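Local coordinates for extracellular ligand-binding receptor (Verminephrobacter eiseniae, PDB 4M88), which probably binds an amino acid outside the cytoplasmic membrane as the substrate-binding component of an ABC transporter of the leucine-binding protein family, at residues Ala82-Lys85 with Arg86-Asp90; Ser231-Ser234 with Ala235-Val239; Lys240-Val244 with Ala245-Gly249; Ala313-Ala316 with Ala317-Thr321. All blocks are in the same frame, centred on the assembly; numbering follows the deposited sequence.

Contact 1: residues Ala82-Lys85 with Arg86-Asp90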
ATOM      1  N   ALA A  82       2.914  10.712  -7.552  1.00 18.67           N
ATOM      2  CA  ALA A  82       3.654  11.515  -8.516  1.00 15.81           C
ATOM      3  C   ALA A  82       4.894  10.775  -8.981  1.00 21.49           C
ATOM      4  O   ALA A  82       5.228  10.791 -10.167  1.00 19.62           O
ATOM      5  CB  ALA A  82       4.044  12.867  -7.906  1.00 22.14           C
ATOM      6  N   ALA A  83       5.578  10.144  -8.027  1.00 15.92           N
ATOM      7  CA  ALA A  83       6.785   9.381  -8.309  1.00 16.24           C
ATOM      8  C   ALA A  83       6.518   8.236  -9.278  1.00 16.80           C
ATOM      9  O   ALA A  83       7.188   8.127 -10.302  1.00 13.75           O
ATOM     10  CB  ALA A  83       7.386   8.847  -7.014  1.00 17.31           C
ATOM     11  N   ILE A  84       5.562   7.365  -8.955  1.00 14.38           N
ATOM     12  CA  ILE A  84       5.262   6.230  -9.840  1.00 12.54           C
ATOM     13  C   ILE A  84       4.749   6.683 -11.204  1.00 17.88           C
ATOM     14  O   ILE A  84       5.110   6.108 -12.243  1.00 14.82           O
ATOM     15  CB  ILE A  84       4.284   5.224  -9.173  1.00 11.98           C
ATOM     16  CG1 ILE A  84       4.918   4.625  -7.917  1.00 18.18           C
ATOM     17  CG2 ILE A  84       3.880   4.112 -10.150  1.00 11.77           C
ATOM     18  CD1 ILE A  84       3.904   3.928  -7.016  1.00 19.42           C
ATOM     19  N   LYS A  85       3.915   7.717 -11.218  1.00 15.94           N
ATOM     20  CA  LYS A  85       3.429   8.258 -12.487  1.00 13.90           C
ATOM     21  C   LYS A  85       4.592   8.749 -13.356  1.00 14.55           C
ATOM     22  O   LYS A  85       4.622   8.519 -14.570  1.00 16.70           O
ATOM     23  CB  LYS A  85       2.415   9.382 -12.240  1.00 17.32           C
ATOM     24  CG  LYS A  85       1.848  10.014 -13.507  1.00 24.09           C
ATOM     25  CD  LYS A  85       0.596  10.843 -13.193  1.00 28.84           C
ATOM     26  CE  LYS A  85      -0.089  11.313 -14.472  1.00 34.70           C
ATOM     27  NZ  LYS A  85       0.838  12.144 -15.296  1.00 34.62           N
ATOM     28  N   ARG A  86       5.557   9.414 -12.733  1.00 17.26           N
ATOM     29  CA  ARG A  86       6.733   9.894 -13.452  1.00 20.33           C
ATOM     30  C   ARG A  86       7.546   8.713 -13.992  1.00 15.51           C
ATOM     31  O   ARG A  86       8.029   8.750 -15.123  1.00 18.86           O
ATOM     32  CB  ARG A  86       7.596  10.763 -12.535  1.00 17.98           C
ATOM     33  CG  ARG A  86       8.810  11.382 -13.218  1.00 20.80           C
ATOM     34  CD  ARG A  86       8.395  12.347 -14.322  1.00 22.79           C
ATOM     35  NE  ARG A  86       9.543  13.083 -14.845  1.00 23.40           N
ATOM     36  CZ  ARG A  86       9.932  14.274 -14.401  1.00 27.09           C
ATOM     37  NH1 ARG A  86       9.256  14.886 -13.434  1.00 24.31           N
ATOM     38  NH2 ARG A  86      10.993  14.863 -14.931  1.00 32.31           N
HETATM   39  N   MSE A  87       7.681   7.664 -13.182  1.00 14.81           N
HETATM   40  CA  MSE A  87       8.422   6.476 -13.593  1.00 15.77           C
HETATM   41  C   MSE A  87       7.791   5.898 -14.855  1.00 16.72           C
HETATM   42  O   MSE A  87       8.490   5.494 -15.785  1.00 18.15           O
HETATM   43  CB  MSE A  87       8.417   5.416 -12.486  1.00 17.76           C
HETATM   44  CG  MSE A  87       9.213   4.146 -12.800  1.00 12.83           C
HETATM   45 SE   MSE A  87       9.027   2.807 -11.367  0.70 21.42          SE
HETATM   46  CE  MSE A  87       7.209   2.197 -11.730  1.00 16.34           C
ATOM     47  N   LEU A  88       6.465   5.891 -14.897  1.00 15.16           N
ATOM     48  CA  LEU A  88       5.760   5.307 -16.037  1.00 14.75           C
ATOM     49  C   LEU A  88       5.720   6.256 -17.240  1.00 18.21           C
ATOM     50  O   LEU A  88       5.904   5.827 -18.387  1.00 18.52           O
ATOM     51  CB  LEU A  88       4.346   4.865 -15.625  1.00 14.84           C
ATOM     52  CG  LEU A  88       4.254   3.791 -14.534  1.00 15.56           C
ATOM     53  CD1 LEU A  88       2.836   3.673 -14.002  1.00 20.80           C
ATOM     54  CD2 LEU A  88       4.729   2.432 -15.048  1.00 20.15           C
ATOM     55  N   ASP A  89       5.486   7.543 -16.989  1.00 17.76           N
ATOM     56  CA  ASP A  89       5.420   8.524 -18.084  1.00 22.18           C
ATOM     57  C   ASP A  89       6.760   8.734 -18.786  1.00 24.04           C
ATOM     58  O   ASP A  89       6.811   8.950 -19.999  1.00 26.27           O
ATOM     59  CB  ASP A  89       4.878   9.870 -17.582  1.00 24.60           C
ATOM     60  CG  ASP A  89       3.420   9.792 -17.131  1.00 33.36           C
ATOM     61  OD1 ASP A  89       2.715   8.822 -17.486  1.00 34.14           O
ATOM     62  OD2 ASP A  89       2.976  10.721 -16.424  1.00 38.47           O
ATOM     63  N   ASP A  90       7.847   8.695 -18.022  1.00 20.29           N
ATOM     64  CA  ASP A  90       9.179   8.897 -18.591  1.00 21.86           C
ATOM     65  C   ASP A  90       9.730   7.605 -19.188  1.00 25.66           C
ATOM     66  O   ASP A  90      10.842   7.592 -19.729  1.00 24.15           O
ATOM     67  CB  ASP A  90      10.143   9.424 -17.523  1.00 26.76           C
ATOM     68  CG  ASP A  90      10.005  10.920 -17.297  1.00 37.69           C
ATOM     69  OD1 ASP A  90       9.130  11.547 -17.942  1.00 41.04           O
ATOM     70  OD2 ASP A  90      10.771  11.466 -16.469  1.00 39.61           O
TER
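Lys85 and Asp89 are joined one helical turn apart by a salt bridge, NZ lying 2.8 Å from OD2 on helix 81-89, the crossover helix of the beta-alpha-beta unit formed with strands 74-76 and 99-101. The ammonium meets OD2 nearly in line with the CG-OD2 bond, while the aliphatic part of the lysine runs past the same oxygen, CG approaching OD2 to 3.2 Å. The lysine chain is stretched as far as CE and bends only at its last torsion (chi4 -59°), which turns NZ onto the carboxylate. The backbone has the same i to i+4 spacing: Asp89 N donates to Lys85 O at 2.7 Å, and Leu88 N to Ile84 O at 3.0 Å.

Another side of the helix is apolar. Ile84 CG2 lies beside Leu88 CD1 (4.0 Å), the two side chains pointing the same way, and Met87, a selenomethionine, runs alongside Ile84 with its CE near that methyl. Phe118 backs Ile84 and Met87, whereas Phe60 of helix 57-68 packs on Ala83 and Met87.

Further round the helix, Arg86 is gripped by two acids: NH2 forms a salt bridge with Glu58, and NE one with Asp90. In the latter the acceptor lies close to the guanidinium plane, but NE reaches Asp90 OD2 from above the carboxylate plane, 41° out of it, at 2.6 Å.

Contact 2: residues Ser231-Ser234 with Ala235-Val239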
ATOM      1  N   SER A 231      -6.012   0.675   2.046  1.00 16.36           N
ATOM      2  CA  SER A 231      -4.828   0.193   2.760  1.00 18.37           C
ATOM      3  C   SER A 231      -3.708   1.223   2.909  1.00 17.90           C
ATOM      4  O   SER A 231      -2.575   0.952   2.506  1.00 22.36           O
ATOM      5  CB  SER A 231      -4.258  -1.032   2.048  1.00 25.83           C
ATOM      6  OG  SER A 231      -5.106  -2.149   2.194  1.00 33.39           O
ATOM      7  N   TYR A 232      -3.994   2.379   3.508  1.00 15.42           N
ATOM      8  CA  TYR A 232      -2.970   3.438   3.583  1.00 19.61           C
ATOM      9  C   TYR A 232      -2.756   4.101   4.942  1.00 16.75           C
ATOM     10  O   TYR A 232      -1.924   5.005   5.072  1.00 21.68           O
ATOM     11  CB  TYR A 232      -3.231   4.490   2.506  1.00 26.08           C
ATOM     12  CG  TYR A 232      -3.212   3.851   1.147  1.00 27.63           C
ATOM     13  CD1 TYR A 232      -2.043   3.299   0.652  1.00 34.34           C
ATOM     14  CD2 TYR A 232      -4.372   3.735   0.390  1.00 26.22           C
ATOM     15  CE1 TYR A 232      -2.012   2.673  -0.578  1.00 33.98           C
ATOM     16  CE2 TYR A 232      -4.350   3.114  -0.850  1.00 20.84           C
ATOM     17  CZ  TYR A 232      -3.171   2.583  -1.321  1.00 29.42           C
ATOM     18  OH  TYR A 232      -3.147   1.963  -2.549  1.00 33.10           O
ATOM     19  N   VAL A 233      -3.498   3.656   5.946  1.00 16.36           N
ATOM     20  CA  VAL A 233      -3.344   4.196   7.295  1.00 19.13           C
ATOM     21  C   VAL A 233      -3.418   3.060   8.304  1.00 23.99           C
ATOM     22  O   VAL A 233      -3.965   1.996   7.998  1.00 22.69           O
ATOM     23  CB  VAL A 233      -4.433   5.242   7.621  1.00 17.04           C
ATOM     24  CG1 VAL A 233      -4.257   6.476   6.774  1.00 25.58           C
ATOM     25  CG2 VAL A 233      -5.818   4.653   7.430  1.00 16.50           C
ATOM     26  N   SER A 234      -2.853   3.271   9.494  1.00 18.43           N
ATOM     27  CA  SER A 234      -2.984   2.310  10.586  1.00 16.40           C
ATOM     28  C   SER A 234      -4.068   2.818  11.523  1.00 17.86           C
ATOM     29  O   SER A 234      -4.354   4.016  11.554  1.00 16.20           O
ATOM     30  CB  SER A 234      -1.664   2.140  11.350  1.00 28.59           C
ATOM     31  OG  SER A 234      -1.349   3.302  12.107  1.00 28.14           O
ATOM     32  N   ALA A 235      -4.698   1.916  12.269  1.00 13.22           N
ATOM     33  CA  ALA A 235      -5.683   2.342  13.264  1.00 15.00           C
ATOM     34  C   ALA A 235      -5.025   3.256  14.287  1.00 17.45           C
ATOM     35  O   ALA A 235      -5.646   4.195  14.798  1.00 16.78           O
ATOM     36  CB  ALA A 235      -6.306   1.142  13.947  1.00 17.38           C
ATOM     37  N   ALA A 236      -3.763   2.983  14.589  1.00 15.40           N
ATOM     38  CA  ALA A 236      -3.040   3.786  15.568  1.00 15.23           C
ATOM     39  C   ALA A 236      -2.968   5.257  15.148  1.00 16.06           C
ATOM     40  O   ALA A 236      -3.087   6.145  15.990  1.00 15.26           O
ATOM     41  CB  ALA A 236      -1.635   3.225  15.777  1.00 17.63           C
ATOM     42  N   GLN A 237      -2.733   5.506  13.858  1.00 16.19           N
ATOM     43  CA  GLN A 237      -2.606   6.876  13.351  1.00 17.39           C
ATOM     44  C   GLN A 237      -3.934   7.603  13.483  1.00 17.35           C
ATOM     45  O   GLN A 237      -3.978   8.810  13.763  1.00 18.66           O
ATOM     46  CB  GLN A 237      -2.156   6.894  11.882  1.00 20.72           C
ATOM     47  CG  GLN A 237      -0.715   6.438  11.651  1.00 21.84           C
ATOM     48  CD  GLN A 237      -0.353   6.321  10.171  1.00 28.27           C
ATOM     49  OE1 GLN A 237      -1.164   5.880   9.344  1.00 23.09           O
ATOM     50  NE2 GLN A 237       0.875   6.718   9.831  1.00 26.32           N
ATOM     51  N   ILE A 238      -5.019   6.863  13.272  1.00 13.13           N
ATOM     52  CA  ILE A 238      -6.357   7.444  13.376  1.00 13.25           C
ATOM     53  C   ILE A 238      -6.693   7.776  14.835  1.00 16.87           C
ATOM     54  O   ILE A 238      -7.166   8.868  15.129  1.00 17.00           O
ATOM     55  CB  ILE A 238      -7.418   6.525  12.749  1.00 12.59           C
ATOM     56  CG1 ILE A 238      -7.067   6.248  11.284  1.00 13.92           C
ATOM     57  CG2 ILE A 238      -8.813   7.150  12.879  1.00 14.47           C
ATOM     58  CD1 ILE A 238      -7.939   5.167  10.642  1.00 17.34           C
ATOM     59  N   VAL A 239      -6.397   6.856  15.757  1.00 14.05           N
ATOM     60  CA  VAL A 239      -6.659   7.089  17.178  1.00 14.92           C
ATOM     61  C   VAL A 239      -5.814   8.234  17.756  1.00 17.58           C
ATOM     62  O   VAL A 239      -6.276   8.995  18.609  1.00 16.80           O
ATOM     63  CB  VAL A 239      -6.460   5.800  18.003  1.00 17.46           C
ATOM     64  CG1 VAL A 239      -6.655   6.074  19.496  1.00 18.19           C
ATOM     65  CG2 VAL A 239      -7.419   4.727  17.525  1.00 19.04           C
TER
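This is a helix N-cap, in which Ser234 and Gln237 hold each other where the loop after strand 227-229 turns into helix 235-247. Gln237 N, at the start of the helix, donates to Ser234 OG over 3.1 Å with an N-H...O angle of 150°. The hydroxyl is brought over the helix end by a chi1 of 70°, which sets OG between the backbone N and the carbonyl carbon of its own residue. In return Gln237 reaches back toward the loop with its chain extended beyond CG, and its OE1 accepts from Ser234 N, also at 3.1 Å. That N-H points almost straight at the oxygen, yet it arrives from above the amide plane, 37° out of it.

The reciprocal pair is a capping box, with glutamine as the returning partner. Its amide is fastened at both ends, because NE2 bonds to Asp20 OD1. The main-chain bonds from Gln237 N and Ile238 N to Ser234 O are weak by comparison.

Beside the box, Val233 CG2 meets Ile238 CD1 at 3.9 Å, the two side chains crossing at about a right angle over the buried side, where Ile211, Val212 and Ile215 of helix 208-220 close in. The first two amides of the helix, Ala235 N and Ala236 N, hydrogen-bond to hydroxyls of a glycerol, probably from the crystallisation liquor, which also lies about 3 Å from the side chain of Tyr232.

Contact 3: residues Lys240-Val244 with Ala245-Gly249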
ATOM      1  N   LYS A 240      -4.581   8.359  17.272  1.00 15.96           N
ATOM      2  CA  LYS A 240      -3.696   9.445  17.687  1.00 21.08           C
ATOM      3  C   LYS A 240      -4.382  10.799  17.500  1.00 22.14           C
ATOM      4  O   LYS A 240      -4.275  11.688  18.351  1.00 23.13           O
ATOM      5  CB  LYS A 240      -2.391   9.396  16.869  1.00 26.06           C
ATOM      6  CG  LYS A 240      -1.279  10.262  17.431  1.00 37.68           C
ATOM      7  CD  LYS A 240      -0.818   9.702  18.767  1.00 47.92           C
ATOM      8  CE  LYS A 240      -0.155  10.755  19.640  1.00 53.28           C
ATOM      9  NZ  LYS A 240      -0.007  10.273  21.045  1.00 54.57           N
ATOM     10  N   VAL A 241      -5.113  10.937  16.396  1.00 17.54           N
ATOM     11  CA  VAL A 241      -5.713  12.220  16.040  1.00 19.56           C
ATOM     12  C   VAL A 241      -7.126  12.421  16.606  1.00 23.91           C
ATOM     13  O   VAL A 241      -7.384  13.426  17.268  1.00 25.11           O
ATOM     14  CB  VAL A 241      -5.694  12.448  14.509  1.00 19.39           C
ATOM     15  CG1 VAL A 241      -6.274  13.816  14.172  1.00 21.10           C
ATOM     16  CG2 VAL A 241      -4.268  12.342  13.984  1.00 20.99           C
ATOM     17  N   VAL A 242      -8.028  11.466  16.366  1.00 16.48           N
ATOM     18  CA  VAL A 242      -9.425  11.638  16.787  1.00 16.71           C
ATOM     19  C   VAL A 242      -9.839  10.809  18.010  1.00 19.37           C
ATOM     20  O   VAL A 242     -10.994  10.866  18.437  1.00 17.23           O
ATOM     21  CB  VAL A 242     -10.419  11.353  15.628  1.00 22.70           C
ATOM     22  CG1 VAL A 242     -10.212  12.341  14.483  1.00 22.91           C
ATOM     23  CG2 VAL A 242     -10.277   9.919  15.121  1.00 16.11           C
ATOM     24  N   GLY A 243      -8.912  10.037  18.565  1.00 16.98           N
ATOM     25  CA  GLY A 243      -9.215   9.259  19.753  1.00 17.32           C
ATOM     26  C   GLY A 243      -9.993   8.004  19.410  1.00 16.51           C
ATOM     27  O   GLY A 243     -10.373   7.782  18.260  1.00 15.64           O
ATOM     28  N   VAL A 244     -10.212   7.160  20.409  1.00 18.57           N
ATOM     29  CA  VAL A 244     -11.004   5.954  20.204  1.00 16.57           C
ATOM     30  C   VAL A 244     -12.423   6.347  19.803  1.00 16.47           C
ATOM     31  O   VAL A 244     -13.032   5.711  18.938  1.00 15.88           O
ATOM     32  CB  VAL A 244     -10.995   5.082  21.478  1.00 24.32           C
ATOM     33  CG1 VAL A 244     -11.992   3.944  21.368  1.00 23.84           C
ATOM     34  CG2 VAL A 244      -9.596   4.543  21.697  1.00 20.81           C
ATOM     35  N   ALA A 245     -12.924   7.413  20.420  1.00 17.21           N
ATOM     36  CA  ALA A 245     -14.235   7.974  20.094  1.00 26.10           C
ATOM     37  C   ALA A 245     -14.432   8.248  18.609  1.00 23.91           C
ATOM     38  O   ALA A 245     -15.464   7.898  18.047  1.00 23.06           O
ATOM     39  CB  ALA A 245     -14.476   9.253  20.892  1.00 26.74           C
ATOM     40  N   GLY A 246     -13.456   8.883  17.968  1.00 17.37           N
ATOM     41  CA  GLY A 246     -13.601   9.214  16.561  1.00 15.33           C
ATOM     42  C   GLY A 246     -13.214   8.069  15.645  1.00 16.13           C
ATOM     43  O   GLY A 246     -13.632   8.002  14.491  1.00 15.38           O
ATOM     44  N   ALA A 247     -12.383   7.166  16.148  1.00 16.04           N
ATOM     45  CA  ALA A 247     -11.841   6.110  15.298  1.00 14.81           C
ATOM     46  C   ALA A 247     -12.796   4.932  15.162  1.00 13.58           C
ATOM     47  O   ALA A 247     -12.784   4.238  14.137  1.00 13.10           O
ATOM     48  CB  ALA A 247     -10.481   5.635  15.828  1.00 16.25           C
ATOM     49  N   ARG A 248     -13.600   4.690  16.192  1.00 14.22           N
ATOM     50  CA  ARG A 248     -14.500   3.539  16.174  1.00 14.43           C
ATOM     51  C   ARG A 248     -15.441   3.646  14.983  1.00 19.92           C
ATOM     52  O   ARG A 248     -15.930   4.729  14.656  1.00 14.25           O
ATOM     53  CB  ARG A 248     -15.281   3.397  17.486  1.00 17.06           C
ATOM     54  CG  ARG A 248     -16.175   4.563  17.796  1.00 17.12           C
ATOM     55  CD  ARG A 248     -16.531   4.630  19.266  1.00 23.44           C
ATOM     56  NE  ARG A 248     -17.443   5.738  19.524  1.00 26.74           N
ATOM     57  CZ  ARG A 248     -17.820   6.139  20.734  1.00 32.11           C
ATOM     58  NH1 ARG A 248     -17.357   5.527  21.818  1.00 28.31           N
ATOM     59  NH2 ARG A 248     -18.661   7.158  20.856  1.00 28.40           N
ATOM     60  N   GLY A 249     -15.661   2.531  14.301  1.00 16.85           N
ATOM     61  CA  GLY A 249     -16.557   2.549  13.162  1.00 16.75           C
ATOM     62  C   GLY A 249     -15.863   2.815  11.840  1.00 19.53           C
ATOM     63  O   GLY A 249     -16.495   2.735  10.784  1.00 25.22           O
TER
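Val242 leans on the last turn of helix 235-247, touching it through CB and CG2. The Gly246 backbone lies directly against this side chain, with Val242 CB 3.9 Å from Gly246 CA. From there CG2, turned between the backbone N and the carbonyl carbon of its own residue, continues over the Gly246 peptide: it lies 3.5 Å from Gly246 C, close to Ala247 N, and 4.3 Å from Ala247 CB. Neighbouring helix 208-220 supplies Ala216 against Val242, and Arg219 NE of the same helix donates a hydrogen bond to Gly246 O.

Gly243, with a positive phi of 79°, breaks the regular run of backbone angles just beyond Val242. The bonds around it are uneven. Gly246 N reaches Val242 O at 3.2 Å from well above the carbonyl plane, 49° out of it, whereas Ala247 N to Gly243 O (3.0 Å) is only modestly tilted. Arg248 N then bonds to Val244 O at 3.0 Å, as the chain leaves helical geometry at Arg248 and enters strand 250-254, completing the beta-alpha-beta crossover from strand 227-229.

Arg248 runs out extended from CG to NE; its CB, CG and CD pass Val244 O, and one guanidinium face looks toward Ala245 CA, offset to the rim. The hydrogen bonds across this contact all run between main-chain atoms, so its polar part depends on backbone geometry, while the side chains of Val242 and Ala247 add carbon contacts.

Contact 4: residues Ala313-Ala316 with Ala317-Thr321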
ATOM      1  N   ALA A 313      17.425  -9.954 -14.731  1.00 18.74           N
ATOM      2  CA  ALA A 313      16.792 -10.862 -15.689  1.00 18.05           C
ATOM      3  C   ALA A 313      16.403 -12.196 -15.034  1.00 18.53           C
ATOM      4  O   ALA A 313      15.303 -12.706 -15.269  1.00 15.73           O
ATOM      5  CB  ALA A 313      17.685 -11.087 -16.881  1.00 19.35           C
ATOM      6  N   ASN A 314      17.294 -12.769 -14.230  1.00 12.60           N
ATOM      7  CA  ASN A 314      16.943 -13.979 -13.479  1.00 15.92           C
ATOM      8  C   ASN A 314      15.735 -13.764 -12.577  1.00 14.14           C
ATOM      9  O   ASN A 314      14.824 -14.603 -12.509  1.00 15.97           O
ATOM     10  CB  ASN A 314      18.104 -14.457 -12.602  1.00 17.34           C
ATOM     11  CG  ASN A 314      19.270 -14.974 -13.402  1.00 28.29           C
ATOM     12  OD1 ASN A 314      20.367 -14.408 -13.353  1.00 27.21           O
ATOM     13  ND2 ASN A 314      19.054 -16.063 -14.130  1.00 26.38           N
ATOM     14  N   LEU A 315      15.743 -12.649 -11.851  1.00 13.02           N
ATOM     15  CA  LEU A 315      14.662 -12.361 -10.924  1.00 14.52           C
ATOM     16  C   LEU A 315      13.330 -12.229 -11.663  1.00 14.99           C
ATOM     17  O   LEU A 315      12.342 -12.865 -11.295  1.00 14.61           O
ATOM     18  CB  LEU A 315      14.974 -11.094 -10.108  1.00 14.33           C
ATOM     19  CG  LEU A 315      13.867 -10.598  -9.174  1.00 13.33           C
ATOM     20  CD1 LEU A 315      13.418 -11.700  -8.232  1.00 13.20           C
ATOM     21  CD2 LEU A 315      14.389  -9.433  -8.370  1.00 12.60           C
ATOM     22  N   ALA A 316      13.305 -11.431 -12.724  1.00 14.44           N
ATOM     23  CA  ALA A 316      12.081 -11.261 -13.508  1.00 14.04           C
ATOM     24  C   ALA A 316      11.595 -12.582 -14.104  1.00 13.99           C
ATOM     25  O   ALA A 316      10.396 -12.861 -14.106  1.00 15.68           O
ATOM     26  CB  ALA A 316      12.300 -10.243 -14.621  1.00 15.99           C
ATOM     27  N   ALA A 317      12.530 -13.382 -14.609  1.00 14.95           N
ATOM     28  CA  ALA A 317      12.193 -14.667 -15.207  1.00 14.89           C
ATOM     29  C   ALA A 317      11.546 -15.546 -14.148  1.00 15.86           C
ATOM     30  O   ALA A 317      10.568 -16.244 -14.419  1.00 18.82           O
ATOM     31  CB  ALA A 317      13.454 -15.346 -15.773  1.00 14.57           C
ATOM     32  N   THR A 318      12.089 -15.504 -12.936  1.00 12.41           N
ATOM     33  CA  THR A 318      11.592 -16.376 -11.873  1.00 12.52           C
ATOM     34  C   THR A 318      10.227 -15.937 -11.335  1.00 13.17           C
ATOM     35  O   THR A 318       9.333 -16.761 -11.195  1.00 14.67           O
ATOM     36  CB  THR A 318      12.606 -16.482 -10.729  1.00 15.46           C
ATOM     37  OG1 THR A 318      13.809 -17.085 -11.233  1.00 17.06           O
ATOM     38  CG2 THR A 318      12.044 -17.332  -9.608  1.00 14.70           C
ATOM     39  N   LEU A 319      10.082 -14.634 -11.033  1.00 15.04           N
ATOM     40  CA  LEU A 319       8.797 -14.099 -10.585  1.00 15.85           C
ATOM     41  C   LEU A 319       7.662 -14.541 -11.511  1.00 16.74           C
ATOM     42  O   LEU A 319       6.610 -14.992 -11.055  1.00 16.58           O
ATOM     43  CB  LEU A 319       8.843 -12.569 -10.523  1.00 15.92           C
ATOM     44  CG  LEU A 319       9.709 -11.968  -9.408  1.00 17.52           C
ATOM     45  CD1 LEU A 319       9.842 -10.469  -9.591  1.00 18.10           C
ATOM     46  CD2 LEU A 319       9.122 -12.282  -8.046  1.00 16.97           C
ATOM     47  N   SER A 320       7.887 -14.477 -12.818  1.00 16.67           N
ATOM     48  CA  SER A 320       6.839 -14.740 -13.793  1.00 17.99           C
ATOM     49  C   SER A 320       6.592 -16.213 -14.081  1.00 21.87           C
ATOM     50  O   SER A 320       5.590 -16.547 -14.701  1.00 23.43           O
ATOM     51  CB  SER A 320       7.137 -14.015 -15.110  1.00 25.66           C
ATOM     52  OG  SER A 320       7.123 -12.614 -14.924  1.00 27.91           O
ATOM     53  N   THR A 321       7.495 -17.094 -13.650  1.00 14.99           N
ATOM     54  CA  THR A 321       7.377 -18.504 -14.008  1.00 16.02           C
ATOM     55  C   THR A 321       7.357 -19.475 -12.828  1.00 21.60           C
ATOM     56  O   THR A 321       7.188 -20.675 -13.031  1.00 21.64           O
ATOM     57  CB  THR A 321       8.491 -18.946 -15.007  1.00 20.90           C
ATOM     58  OG1 THR A 321       9.782 -18.826 -14.392  1.00 18.77           O
ATOM     59  CG2 THR A 321       8.458 -18.094 -16.260  1.00 19.13           C
TER
HETATM   60  O   HOH W   1       9.038 -11.216 -15.990  1.00 22.09           O
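Hydrogen bonds between Ala313-Ala316 and Ala317-Thr321 build successive turns of helix 312-321, an alpha-helix packed against helix 286-303 and strands 99-101 and 118-119. Ala317 N bonds to Ala313 O and Thr318 N to Asn314 O, both at 2.9 Å. Leu319 N points straight at Leu315 O, with an N-H...O angle of 179°, and Ser320 N reaches Ala316 O over a longer 3.3 Å.

Apolar contact is concentrated on the inward side. Leu315 and Leu319, one turn apart, slant across each other, and CD1 of Leu315 touches CG of Leu319 at 3.9 Å. Their first torsions differ: Leu315 carries CG opposite its backbone N (chi1 175°), whereas CG of Leu319 lies beside the N, and this turns the two branches together. Val99 and Ala301 touch both leucines.

Side-chain polar groups bond to the backbone of the same helix or to nearby loops. Thr318 OG1 lies 3.0 Å from Asn314 O and is hydrogen-bonded to Asn307 OD1, so its single proton has competing acceptors. Asn314 OD1 pairs with Ser311 OG at the helix start. Near the other end, Thr321 OG1 donates to Ala317 O at 2.7 Å.

A water links Ala316 O and Ser320 OG: it donates to Ala316 O at 2.8 Å, the oxygen already taken by Ser320 N, and lies 2.6 Å from Ser320 OG.

Overall arrangement
The four contacts follow one another along the chain, and each is a local link within a single helix or at its start. Contacts 2 and 3 share helix 235-247, contact 2 capping its beginning and contact 3 closing its end; their centres are 10 Å apart, and Ala247 CB packs on Val239 CG2 at 3.6 Å. Contacts 1 and 4, about 23 Å apart between centres, both lie against strand 118-119 in the five-stranded sheet's part of the fold, across the chain's centre from contacts 2 and 3. Contacts 3 and 4 are furthest separated, about 44 Å between centres. Of the four, contact 2 adjoins the bound glycerol, which may mark a pocket.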